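Side-chain contacts in alkane monooxygenase (PDB 3B9O), which belongs to the luciferase-like monooxygenase family of TIM-barrel flavoproteins and holds flavin mononucleotide in its barrel: residues 227-232 and 244-249; 156-161 and 234-239; 260-265 and 271-276. All blocks are in the same frame, centred on the assembly; numbering follows the deposited sequence.

Interaction 1: residues 227-232 and 244-249; sequences AGMSER and VFLGGK. With FMN (flavin mononucleotide), chain C.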
loop_
_atom_site.group_PDB
_atom_site.type_symbol
_atom_site.label_atom_id
_atom_site.label_comp_id
_atom_site.label_asym_id
_atom_site.label_seq_id
_atom_site.Cartn_x
_atom_site.Cartn_y
_atom_site.Cartn_z
ATOM N N ALA A 227 1.144 6.563 1.036
ATOM C CA ALA A 227 0.643 6.817 -0.312
ATOM C C ALA A 227 -0.249 8.061 -0.166
ATOM O O ALA A 227 -1.113 8.103 0.732
ATOM C CB ALA A 227 -0.160 5.605 -0.813
ATOM N N GLY A 228 -0.006 9.082 -0.994
ATOM C CA GLY A 228 -0.702 10.383 -0.879
ATOM C C GLY A 228 0.239 11.418 -1.459
ATOM O O GLY A 228 1.316 11.717 -0.886
ATOM N N MET A 229 -0.133 11.904 -2.635
ATOM C CA MET A 229 0.775 12.700 -3.499
ATOM C C MET A 229 0.688 14.229 -3.326
ATOM O O MET A 229 1.487 14.987 -3.914
ATOM C CB MET A 229 0.558 12.317 -4.975
ATOM C CG MET A 229 1.156 10.977 -5.370
ATOM S SD MET A 229 2.976 10.898 -5.417
ATOM C CE MET A 229 3.590 11.572 -3.904
ATOM N N SER A 230 -0.292 14.676 -2.548
ATOM C CA SER A 230 -0.432 16.108 -2.234
ATOM C C SER A 230 0.844 16.612 -1.601
ATOM O O SER A 230 1.671 15.815 -1.122
ATOM C CB SER A 230 -1.626 16.350 -1.310
ATOM O OG SER A 230 -1.346 15.817 -0.027
ATOM N N GLU A 231 1.036 17.929 -1.604
ATOM C CA GLU A 231 2.254 18.474 -1.027
ATOM C C GLU A 231 2.373 18.103 0.458
ATOM O O GLU A 231 3.444 17.732 0.923
ATOM C CB GLU A 231 2.344 19.983 -1.248
ATOM C CG GLU A 231 3.619 20.560 -0.677
ATOM C CD GLU A 231 3.867 21.997 -1.052
ATOM O OE1 GLU A 231 4.787 22.599 -0.436
ATOM O OE2 GLU A 231 3.160 22.509 -1.954
ATOM N N ARG A 232 1.258 18.179 1.182
ATOM C CA ARG A 232 1.213 17.764 2.585
ATOM C C ARG A 232 1.563 16.263 2.756
ATOM O O ARG A 232 2.292 15.894 3.687
ATOM C CB ARG A 232 -0.179 18.066 3.183
ATOM C CG ARG A 232 -0.282 17.912 4.712
ATOM C CD ARG A 232 0.727 18.800 5.467
ATOM N NE ARG A 232 0.732 18.510 6.903
ATOM C CZ ARG A 232 1.418 17.515 7.501
ATOM N NH1 ARG A 232 2.190 16.680 6.790
ATOM N NH2 ARG A 232 1.355 17.376 8.823
ATOM N N VAL A 244 7.528 4.604 0.009
ATOM C CA VAL A 244 6.546 5.537 -0.536
ATOM C C VAL A 244 5.984 4.973 -1.824
ATOM O O VAL A 244 6.736 4.546 -2.681
ATOM C CB VAL A 244 7.158 6.962 -0.753
ATOM C CG1 VAL A 244 6.090 7.956 -1.159
ATOM C CG2 VAL A 244 7.886 7.433 0.501
ATOM N N PHE A 245 4.652 4.923 -1.924
ATOM C CA PHE A 245 3.963 4.486 -3.144
ATOM C C PHE A 245 3.583 5.783 -3.907
ATOM O O PHE A 245 2.653 6.491 -3.539
ATOM C CB PHE A 245 2.736 3.633 -2.725
ATOM C CG PHE A 245 1.910 3.037 -3.876
ATOM C CD1 PHE A 245 0.621 2.528 -3.597
ATOM C CD2 PHE A 245 2.370 2.998 -5.211
ATOM C CE1 PHE A 245 -0.179 1.978 -4.641
ATOM C CE2 PHE A 245 1.570 2.430 -6.267
ATOM C CZ PHE A 245 0.295 1.938 -5.967
ATOM N N LEU A 246 4.329 6.067 -4.961
ATOM C CA LEU A 246 4.196 7.270 -5.779
ATOM C C LEU A 246 3.256 7.075 -6.953
ATOM O O LEU A 246 3.153 5.974 -7.531
ATOM C CB LEU A 246 5.544 7.589 -6.368
ATOM C CG LEU A 246 6.613 8.525 -5.811
ATOM C CD1 LEU A 246 6.327 9.059 -4.468
ATOM C CD2 LEU A 246 7.983 7.872 -5.953
ATOM N N GLY A 247 2.556 8.149 -7.297
ATOM C CA GLY A 247 1.846 8.231 -8.568
ATOM C C GLY A 247 2.802 8.700 -9.645
ATOM O O GLY A 247 3.791 9.370 -9.352
ATOM N N GLY A 248 2.520 8.338 -10.903
ATOM C CA GLY A 248 3.366 8.755 -12.022
ATOM C C GLY A 248 3.699 7.592 -12.916
ATOM O O GLY A 248 3.869 6.462 -12.436
ATOM N N LYS A 249 3.774 7.863 -14.220
ATOM C CA LYS A 249 3.910 6.810 -15.243
ATOM C C LYS A 249 5.118 6.962 -16.148
ATOM O O LYS A 249 5.271 6.187 -17.101
ATOM C CB LYS A 249 2.667 6.691 -16.128
ATOM C CG LYS A 249 2.124 8.006 -16.646
ATOM C CD LYS A 249 1.138 7.879 -17.835
ATOM C CE LYS A 249 0.205 6.681 -17.793
ATOM N NZ LYS A 249 -1.145 7.093 -18.338
HETATM N N1 FMN C . -6.329 6.187 -0.329
HETATM C C2 FMN C . -7.065 5.267 0.336
HETATM O O2 FMN C . -7.981 5.681 1.106
HETATM N N3 FMN C . -6.783 3.937 0.144
HETATM C C4 FMN C . -5.775 3.530 -0.691
HETATM O O4 FMN C . -5.529 2.314 -0.842
HETATM C C4A FMN C . -5.003 4.482 -1.376
HETATM N N5 FMN C . -3.980 4.146 -2.219
HETATM C C5A FMN C . -3.276 5.126 -2.870
HETATM C C6 FMN C . -2.223 4.819 -3.754
HETATM C C7 FMN C . -1.503 5.841 -4.404
HETATM C C7M FMN C . -0.372 5.528 -5.360
HETATM C C8 FMN C . -1.826 7.169 -4.168
HETATM C C8M FMN C . -1.064 8.275 -4.862
HETATM C C9 FMN C . -2.872 7.491 -3.296
HETATM C C9A FMN C . -3.604 6.481 -2.645
HETATM N N10 FMN C . -4.618 6.798 -1.800
HETATM C C10 FMN C . -5.319 5.830 -1.174
HETATM C "C1'" FMN C . -4.993 8.202 -1.531
HETATM C "C2'" FMN C . -4.333 8.673 -0.224
HETATM O "O2'" FMN C . -3.597 7.613 0.389
HETATM C "C3'" FMN C . -5.288 9.253 0.832
HETATM O "O3'" FMN C . -6.457 8.434 1.051
HETATM C "C4'" FMN C . -5.604 10.749 0.608
HETATM O "O4'" FMN C . -7.013 11.003 0.603
HETATM C "C5'" FMN C . -5.009 11.347 -0.671
HETATM O "O5'" FMN C . -3.740 11.855 -0.277
HETATM P P FMN C . -3.052 13.137 -0.959
HETATM O O1P FMN C . -4.194 14.118 -1.173
HETATM O O2P FMN C . -2.031 13.538 0.064
HETATM O O3P FMN C . -2.505 12.665 -2.294
HETATM O O HOH W 1 2.185 9.056 -2.611
#

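Interaction 2: residues 156-161 and 234-239; sequences ERYDLA and REFAAK. With FMN (flavin mononucleotide), chain C.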
loop_
_atom_site.group_PDB
_atom_site.type_symbol
_atom_site.label_atom_id
_atom_site.label_comp_id
_atom_site.label_asym_id
_atom_site.label_seq_id
_atom_site.Cartn_x
_atom_site.Cartn_y
_atom_site.Cartn_z
ATOM N N GLU A 156 -5.331 19.186 7.578
ATOM C CA GLU A 156 -5.534 18.898 8.982
ATOM C C GLU A 156 -5.605 17.371 9.256
ATOM O O GLU A 156 -5.180 16.893 10.304
ATOM C CB GLU A 156 -6.812 19.591 9.448
ATOM C CG GLU A 156 -7.108 19.412 10.895
ATOM C CD GLU A 156 -8.251 20.296 11.374
ATOM O OE1 GLU A 156 -8.945 20.940 10.524
ATOM O OE2 GLU A 156 -8.435 20.322 12.620
ATOM N N ARG A 157 -6.137 16.616 8.306
ATOM C CA ARG A 157 -6.093 15.154 8.411
ATOM C C ARG A 157 -4.665 14.609 8.559
ATOM O O ARG A 157 -4.463 13.634 9.277
ATOM C CB ARG A 157 -6.775 14.511 7.198
ATOM C CG ARG A 157 -8.293 14.635 7.271
ATOM C CD ARG A 157 -8.980 14.257 5.985
ATOM N NE ARG A 157 -10.391 14.497 6.179
ATOM C CZ ARG A 157 -11.355 13.593 6.044
ATOM N NH1 ARG A 157 -11.091 12.354 5.641
ATOM N NH2 ARG A 157 -12.600 13.956 6.277
ATOM N N TYR A 158 -3.694 15.237 7.889
ATOM C CA TYR A 158 -2.281 14.850 8.007
ATOM C C TYR A 158 -1.643 15.240 9.345
ATOM O O TYR A 158 -0.781 14.521 9.855
ATOM C CB TYR A 158 -1.446 15.391 6.834
ATOM C CG TYR A 158 -1.528 14.525 5.594
ATOM C CD1 TYR A 158 -2.300 14.899 4.500
ATOM C CD2 TYR A 158 -0.852 13.311 5.533
ATOM C CE1 TYR A 158 -2.377 14.074 3.354
ATOM C CE2 TYR A 158 -0.927 12.475 4.404
ATOM C CZ TYR A 158 -1.683 12.851 3.318
ATOM O OH TYR A 158 -1.739 12.011 2.203
ATOM N N ASP A 159 -2.067 16.359 9.923
ATOM C CA ASP A 159 -1.641 16.699 11.274
ATOM C C ASP A 159 -2.142 15.662 12.295
ATOM O O ASP A 159 -1.423 15.294 13.222
ATOM C CB ASP A 159 -2.158 18.084 11.659
ATOM C CG ASP A 159 -1.599 19.200 10.757
ATOM O OD1 ASP A 159 -0.457 19.103 10.282
ATOM O OD2 ASP A 159 -2.320 20.176 10.559
ATOM N N LEU A 160 -3.390 15.230 12.133
ATOM C CA LEU A 160 -3.961 14.166 12.947
ATOM C C LEU A 160 -3.147 12.862 12.777
ATOM O O LEU A 160 -2.786 12.194 13.767
ATOM C CB LEU A 160 -5.444 13.970 12.574
ATOM C CG LEU A 160 -6.122 12.691 13.077
ATOM C CD1 LEU A 160 -6.118 12.617 14.600
ATOM C CD2 LEU A 160 -7.533 12.619 12.559
ATOM N N ALA A 161 -2.833 12.527 11.525
ATOM C CA ALA A 161 -1.963 11.404 11.243
ATOM C C ALA A 161 -0.585 11.505 11.938
ATOM O O ALA A 161 -0.066 10.490 12.438
ATOM C CB ALA A 161 -1.819 11.239 9.738
ATOM N N ARG A 234 3.407 14.421 0.657
ATOM C CA ARG A 234 4.838 14.211 0.369
ATOM C C ARG A 234 5.646 14.606 1.558
ATOM O O ARG A 234 6.633 13.962 1.875
ATOM C CB ARG A 234 5.314 14.992 -0.870
ATOM C CG ARG A 234 4.994 14.308 -2.192
ATOM C CD ARG A 234 5.539 15.119 -3.405
ATOM N NE ARG A 234 4.426 15.909 -3.879
ATOM C CZ ARG A 234 4.396 17.206 -4.111
ATOM N NH1 ARG A 234 5.465 17.992 -3.991
ATOM N NH2 ARG A 234 3.251 17.695 -4.519
ATOM N N GLU A 235 5.219 15.670 2.248
ATOM C CA GLU A 235 5.914 16.096 3.461
ATOM C C GLU A 235 5.800 15.036 4.564
ATOM O O GLU A 235 6.755 14.783 5.329
ATOM C CB GLU A 235 5.330 17.421 3.957
ATOM C CG GLU A 235 6.115 18.013 5.118
ATOM C CD GLU A 235 7.491 18.535 4.705
ATOM O OE1 GLU A 235 8.339 18.665 5.589
ATOM O OE2 GLU A 235 7.728 18.806 3.503
ATOM N N PHE A 236 4.608 14.452 4.659
ATOM C CA PHE A 236 4.320 13.387 5.631
ATOM C C PHE A 236 5.161 12.145 5.382
ATOM O O PHE A 236 5.717 11.582 6.314
ATOM C CB PHE A 236 2.836 12.998 5.588
ATOM C CG PHE A 236 2.438 12.008 6.662
ATOM C CD1 PHE A 236 2.100 12.448 7.922
ATOM C CD2 PHE A 236 2.403 10.645 6.409
ATOM C CE1 PHE A 236 1.728 11.552 8.921
ATOM C CE2 PHE A 236 2.023 9.734 7.421
ATOM C CZ PHE A 236 1.684 10.208 8.667
ATOM N N ALA A 237 5.192 11.692 4.125
ATOM C CA ALA A 237 6.132 10.682 3.644
ATOM C C ALA A 237 7.583 10.944 4.051
ATOM O O ALA A 237 8.252 10.057 4.588
ATOM C CB ALA A 237 6.016 10.562 2.085
ATOM N N ALA A 238 8.071 12.174 3.812
ATOM C CA ALA A 238 9.459 12.561 4.124
ATOM C C ALA A 238 9.767 12.402 5.599
ATOM O O ALA A 238 10.852 11.923 5.990
ATOM C CB ALA A 238 9.727 14.019 3.665
ATOM N N LYS A 239 8.785 12.758 6.420
ATOM C CA LYS A 239 8.922 12.684 7.858
ATOM C C LYS A 239 8.881 11.224 8.387
ATOM O O LYS A 239 9.633 10.889 9.266
ATOM C CB LYS A 239 7.795 13.504 8.516
ATOM C CG LYS A 239 7.948 13.652 10.033
ATOM C CD LYS A 239 6.861 14.533 10.623
ATOM C CE LYS A 239 7.199 14.788 12.088
ATOM N NZ LYS A 239 6.069 15.464 12.774
HETATM N N1 FMN C . -6.329 6.187 -0.329
HETATM C C2 FMN C . -7.065 5.267 0.336
HETATM O O2 FMN C . -7.981 5.681 1.106
HETATM N N3 FMN C . -6.783 3.937 0.144
HETATM C C4 FMN C . -5.775 3.530 -0.691
HETATM O O4 FMN C . -5.529 2.314 -0.842
HETATM C C4A FMN C . -5.003 4.482 -1.376
HETATM N N5 FMN C . -3.980 4.146 -2.219
HETATM C C5A FMN C . -3.276 5.126 -2.870
HETATM C C6 FMN C . -2.223 4.819 -3.754
HETATM C C7 FMN C . -1.503 5.841 -4.404
HETATM C C7M FMN C . -0.372 5.528 -5.360
HETATM C C8 FMN C . -1.826 7.169 -4.168
HETATM C C8M FMN C . -1.064 8.275 -4.862
HETATM C C9 FMN C . -2.872 7.491 -3.296
HETATM C C9A FMN C . -3.604 6.481 -2.645
HETATM N N10 FMN C . -4.618 6.798 -1.800
HETATM C C10 FMN C . -5.319 5.830 -1.174
HETATM C "C1'" FMN C . -4.993 8.202 -1.531
HETATM C "C2'" FMN C . -4.333 8.673 -0.224
HETATM O "O2'" FMN C . -3.597 7.613 0.389
HETATM C "C3'" FMN C . -5.288 9.253 0.832
HETATM O "O3'" FMN C . -6.457 8.434 1.051
HETATM C "C4'" FMN C . -5.604 10.749 0.608
HETATM O "O4'" FMN C . -7.013 11.003 0.603
HETATM C "C5'" FMN C . -5.009 11.347 -0.671
HETATM O "O5'" FMN C . -3.740 11.855 -0.277
HETATM P P FMN C . -3.052 13.137 -0.959
HETATM O O1P FMN C . -4.194 14.118 -1.173
HETATM O O2P FMN C . -2.031 13.538 0.064
HETATM O O3P FMN C . -2.505 12.665 -2.294
#

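Interaction 3: residues 260-265 and 271-276; sequences DIRKRA and NPDHIK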
loop_
_atom_site.group_PDB
_atom_site.type_symbol
_atom_site.label_atom_id
_atom_site.label_comp_id
_atom_site.label_asym_id
_atom_site.label_seq_id
_atom_site.Cartn_x
_atom_site.Cartn_y
_atom_site.Cartn_z
ATOM N N ASP A 260 11.976 15.110 -4.746
ATOM C CA ASP A 260 11.227 16.038 -3.882
ATOM C C ASP A 260 11.123 15.510 -2.456
ATOM O O ASP A 260 11.446 16.208 -1.477
ATOM C CB ASP A 260 9.839 16.273 -4.449
ATOM C CG ASP A 260 9.076 17.344 -3.699
ATOM O OD1 ASP A 260 7.984 17.027 -3.213
ATOM O OD2 ASP A 260 9.584 18.490 -3.602
ATOM N N ILE A 261 10.717 14.256 -2.342
ATOM C CA ILE A 261 10.633 13.617 -1.035
ATOM C C ILE A 261 11.968 13.473 -0.362
ATOM O O ILE A 261 12.072 13.724 0.841
ATOM C CB ILE A 261 9.882 12.257 -1.079
ATOM C CG1 ILE A 261 8.416 12.508 -1.325
ATOM C CG2 ILE A 261 9.981 11.509 0.249
ATOM C CD1 ILE A 261 7.758 11.289 -1.880
ATOM N N ARG A 262 13.002 13.074 -1.099
ATOM C CA ARG A 262 14.335 12.985 -0.487
ATOM C C ARG A 262 14.840 14.339 0.037
ATOM O O ARG A 262 15.420 14.411 1.115
ATOM C CB ARG A 262 15.341 12.368 -1.449
ATOM C CG ARG A 262 14.868 11.074 -2.030
ATOM C CD ARG A 262 15.794 10.630 -3.181
ATOM N NE ARG A 262 16.477 9.465 -2.688
ATOM C CZ ARG A 262 17.720 9.420 -2.222
ATOM N NH1 ARG A 262 18.513 10.473 -2.245
ATOM N NH2 ARG A 262 18.162 8.272 -1.750
ATOM N N LYS A 263 14.532 15.412 -0.671
ATOM C CA LYS A 263 14.908 16.746 -0.190
ATOM C C LYS A 263 14.149 17.097 1.071
ATOM O O LYS A 263 14.735 17.611 2.021
ATOM C CB LYS A 263 14.590 17.822 -1.229
ATOM C CG LYS A 263 15.442 17.707 -2.359
ATOM N N ARG A 264 12.850 16.816 1.074
ATOM C CA ARG A 264 12.009 17.110 2.230
ATOM C C ARG A 264 12.435 16.359 3.489
ATOM O O ARG A 264 12.212 16.861 4.608
ATOM C CB ARG A 264 10.550 16.835 1.921
ATOM C CG ARG A 264 9.943 17.743 0.844
ATOM C CD ARG A 264 8.513 17.376 0.719
ATOM N NE ARG A 264 7.859 18.062 -0.378
ATOM C CZ ARG A 264 7.069 19.122 -0.235
ATOM N NH1 ARG A 264 6.839 19.656 0.974
ATOM N NH2 ARG A 264 6.535 19.666 -1.320
ATOM N N ALA A 265 13.053 15.179 3.311
ATOM C CA ALA A 265 13.455 14.339 4.445
ATOM C C ALA A 265 14.600 14.932 5.272
ATOM O O ALA A 265 14.695 14.645 6.464
ATOM C CB ALA A 265 13.807 12.922 3.982
ATOM N N ASN A 271 18.300 10.146 6.738
ATOM C CA ASN A 271 19.071 9.757 5.572
ATOM C C ASN A 271 18.088 9.351 4.461
ATOM O O ASN A 271 17.314 8.416 4.611
ATOM C CB ASN A 271 20.011 8.632 5.948
ATOM C CG ASN A 271 20.862 8.137 4.787
ATOM O OD1 ASN A 271 20.655 8.475 3.600
ATOM N ND2 ASN A 271 21.846 7.320 5.136
ATOM N N PRO A 272 18.104 10.071 3.333
ATOM C CA PRO A 272 17.110 9.819 2.263
ATOM C C PRO A 272 17.185 8.392 1.654
ATOM O O PRO A 272 16.195 7.895 1.099
ATOM C CB PRO A 272 17.406 10.930 1.244
ATOM C CG PRO A 272 18.884 11.256 1.474
ATOM C CD PRO A 272 19.034 11.160 2.990
ATOM N N ASP A 273 18.340 7.748 1.775
ATOM C CA ASP A 273 18.523 6.355 1.380
ATOM C C ASP A 273 17.791 5.383 2.329
ATOM O O ASP A 273 17.787 4.159 2.112
ATOM C CB ASP A 273 20.011 6.004 1.311
ATOM C CG ASP A 273 20.740 6.741 0.190
ATOM O OD1 ASP A 273 20.088 7.228 -0.790
ATOM O OD2 ASP A 273 21.978 6.838 0.291
ATOM N N HIS A 274 17.155 5.933 3.371
ATOM C CA HIS A 274 16.373 5.123 4.295
ATOM C C HIS A 274 14.885 5.163 3.888
ATOM O O HIS A 274 14.036 4.733 4.647
ATOM C CB HIS A 274 16.540 5.638 5.720
ATOM C CG HIS A 274 17.852 5.292 6.343
ATOM N ND1 HIS A 274 18.865 4.649 5.660
ATOM C CD2 HIS A 274 18.317 5.511 7.595
ATOM C CE1 HIS A 274 19.900 4.487 6.469
ATOM N NE2 HIS A 274 19.589 4.996 7.650
ATOM N N ILE A 275 14.601 5.725 2.702
ATOM C CA ILE A 275 13.256 5.745 2.152
ATOM C C ILE A 275 13.324 5.002 0.813
ATOM O O ILE A 275 14.092 5.396 -0.066
ATOM C CB ILE A 275 12.739 7.211 1.915
ATOM C CG1 ILE A 275 12.946 8.110 3.144
ATOM C CG2 ILE A 275 11.269 7.185 1.489
ATOM C CD1 ILE A 275 12.778 9.632 2.859
ATOM N N LYS A 276 12.518 3.971 0.628
ATOM C CA LYS A 276 12.396 3.283 -0.670
ATOM C C LYS A 276 11.225 3.841 -1.467
ATOM O O LYS A 276 10.179 4.174 -0.905
ATOM C CB LYS A 276 12.189 1.785 -0.432
ATOM C CG LYS A 276 13.263 1.153 0.419
ATOM C CD LYS A 276 14.514 0.851 -0.405
ATOM C CE LYS A 276 15.567 0.146 0.462
ATOM N NZ LYS A 276 16.515 -0.684 -0.315
HETATM O O HOH W 2 15.132 7.445 -2.024
#

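Interaction 1: residues 227-232 and 244-249
The flavin pocket of this TIM barrel is built partly from the beta-alpha-beta unit of strand 223-227, helix 231-240 and strand 243-246, where Ala227 and Met229 meet Phe245, Leu246 and Gly247. Ala227 CB lies 4.0 Å from Phe245 CB, and Ala227 CB and the Phe245 ring both lie against the benzene end of the flavin. Phe245 extends its CG away from the main-chain nitrogen (chi1 -178°), which places the ring where methyl C7M of FMN can stand over the centre of one face, 3.4 Å above the plane. Met229 folds its chain at chi2 and chi3 and crosses Leu246 at about a right angle. Its CE packs on Leu246 CD1, while Gly247 N gives a weak but fairly straight hydrogen bond to Met229 SD (3.4 Å, 165°). A water joins the two segments, accepting from Gly228 N at 2.7 Å and donating to Phe245 O. The end of strand 223-227 and the loop after it hold the cofactor: Ala227 O accepts from FMN O2' (2.6 Å), and Ser230 N donates to phosphate oxygen O3P of FMN (3.0 Å). Ser230 is also the N-cap of helix 231-240, so this bond sets the phosphate near the helix start, which would be expected to favour its negative charge. Beyond the pocket, Phe10 and Phe55 meet the Phe245 ring edge-to-face, and the Leu246 side chain packs on Leu254, Val258 and Ile261 of helix 251-265.

Interaction 2: residues 156-161 and 234-239
Tyr158 and Phe236 lean against each other obliquely, their ring planes 53° apart and their centroids separated by 5.5 Å. The touching is done by one flank of the tyrosine: CD2 of Tyr158 lies 3.7 Å from CB of Phe236 and equally near its CG, with CE2 a little farther off. In Phe236 the first torsion (chi1 -174°) sets CG opposite the main-chain nitrogen and carries the ring across to helix 154-174. The far part of that ring passes Tyr158 and settles on the next turn, where CE1 of Phe236 is 3.7 Å from Ala161 CB and CZ is almost as close to the same methyl. Phe236 thus spans Tyr158 and Ala161, three residues apart on one side of their helix.

Such helix-on-helix packing is part of the layer of helices around a TIM barrel, and here it also reaches the cofactor. Tyr158 OH donates a hydrogen bond to phosphate oxygen O2P of FMN at 2.6 Å, and O2P lies at the edge of the phenol, near the ring plane. The aromatic contact on CD2 and CE2 and the phosphate bond at OH hold different parts of one ring, probably limiting its freedom to swing. His138, Ser137 and Asp58 supply further hydrogen bonds to FMN, while Gln226 of strand 223-227 touches both Tyr158 and Phe236, and Asp162 and Leu165 continue the helix surface against which Phe236 rests.

Interaction 3: residues 260-265 and 271-276
Helix 251-265 runs beside a short 3-10 turn at 272-274, and the backbones come nearest at Arg262 and Pro272, whose CA atoms are 5.0 Å apart. An Asx turn shapes the start of the second segment, Asp273 N donating to Asn271 OD1 at 3.0 Å from above the carbonyl plane. Arg262 and Pro272 cross at about a right angle. CB of Arg262 packs against CB of Pro272 at 3.7 Å, and a bend at chi3 (111°) turns the guanidinium so that one face lies over the proline, whose CB is offset toward the rim. The edge of the same group is polar: Arg262 NH2 forms a salt bridge with Asp273 OD1, its modelled length too short to be trusted in detail, the guanidinium and carboxylate planes being 45° apart. Also in the guanidinium plane is a water that accepts from Arg262 NE and lies 3.0 Å from Ile275 O, to which it can donate. Away from these polar groups the contact is apolar, for Ile275 CD1 reaches Ala265 CB at 3.6 Å and, more loosely, Ile261 CG2. Within the helix, Arg264 NE makes a salt bridge to Asp260 OD1. On the sheet side, Ile261 and Ile275 both rest on Val244 of strand 243-246, and Ile261 and Arg262 touch Met277 of strand 276-285, while Arg264 packs on Ala238 of the neighbouring helix 231-240.

How the interactions relate
The three contacts lie in one sector of the barrel, their centres 12 to 15 Å apart. Interactions 1 and 2 share helix 231-240, alternate along the chain and both touch FMN: Arg232 of the first makes a salt bridge to Asp159 of the second, so the flavin site adjoins the packing of the surrounding helices. Interaction 3 comes last in the chain, one beta-alpha step on. Val244 N lies 2.8 Å from Lys276 O, a probable hydrogen bond between neighbouring strands of the parallel sheet, and Arg234 and Glu235 form salt bridges with Asp260 and Arg264 respectively. These links join the FMN site to the helical layer around the barrel.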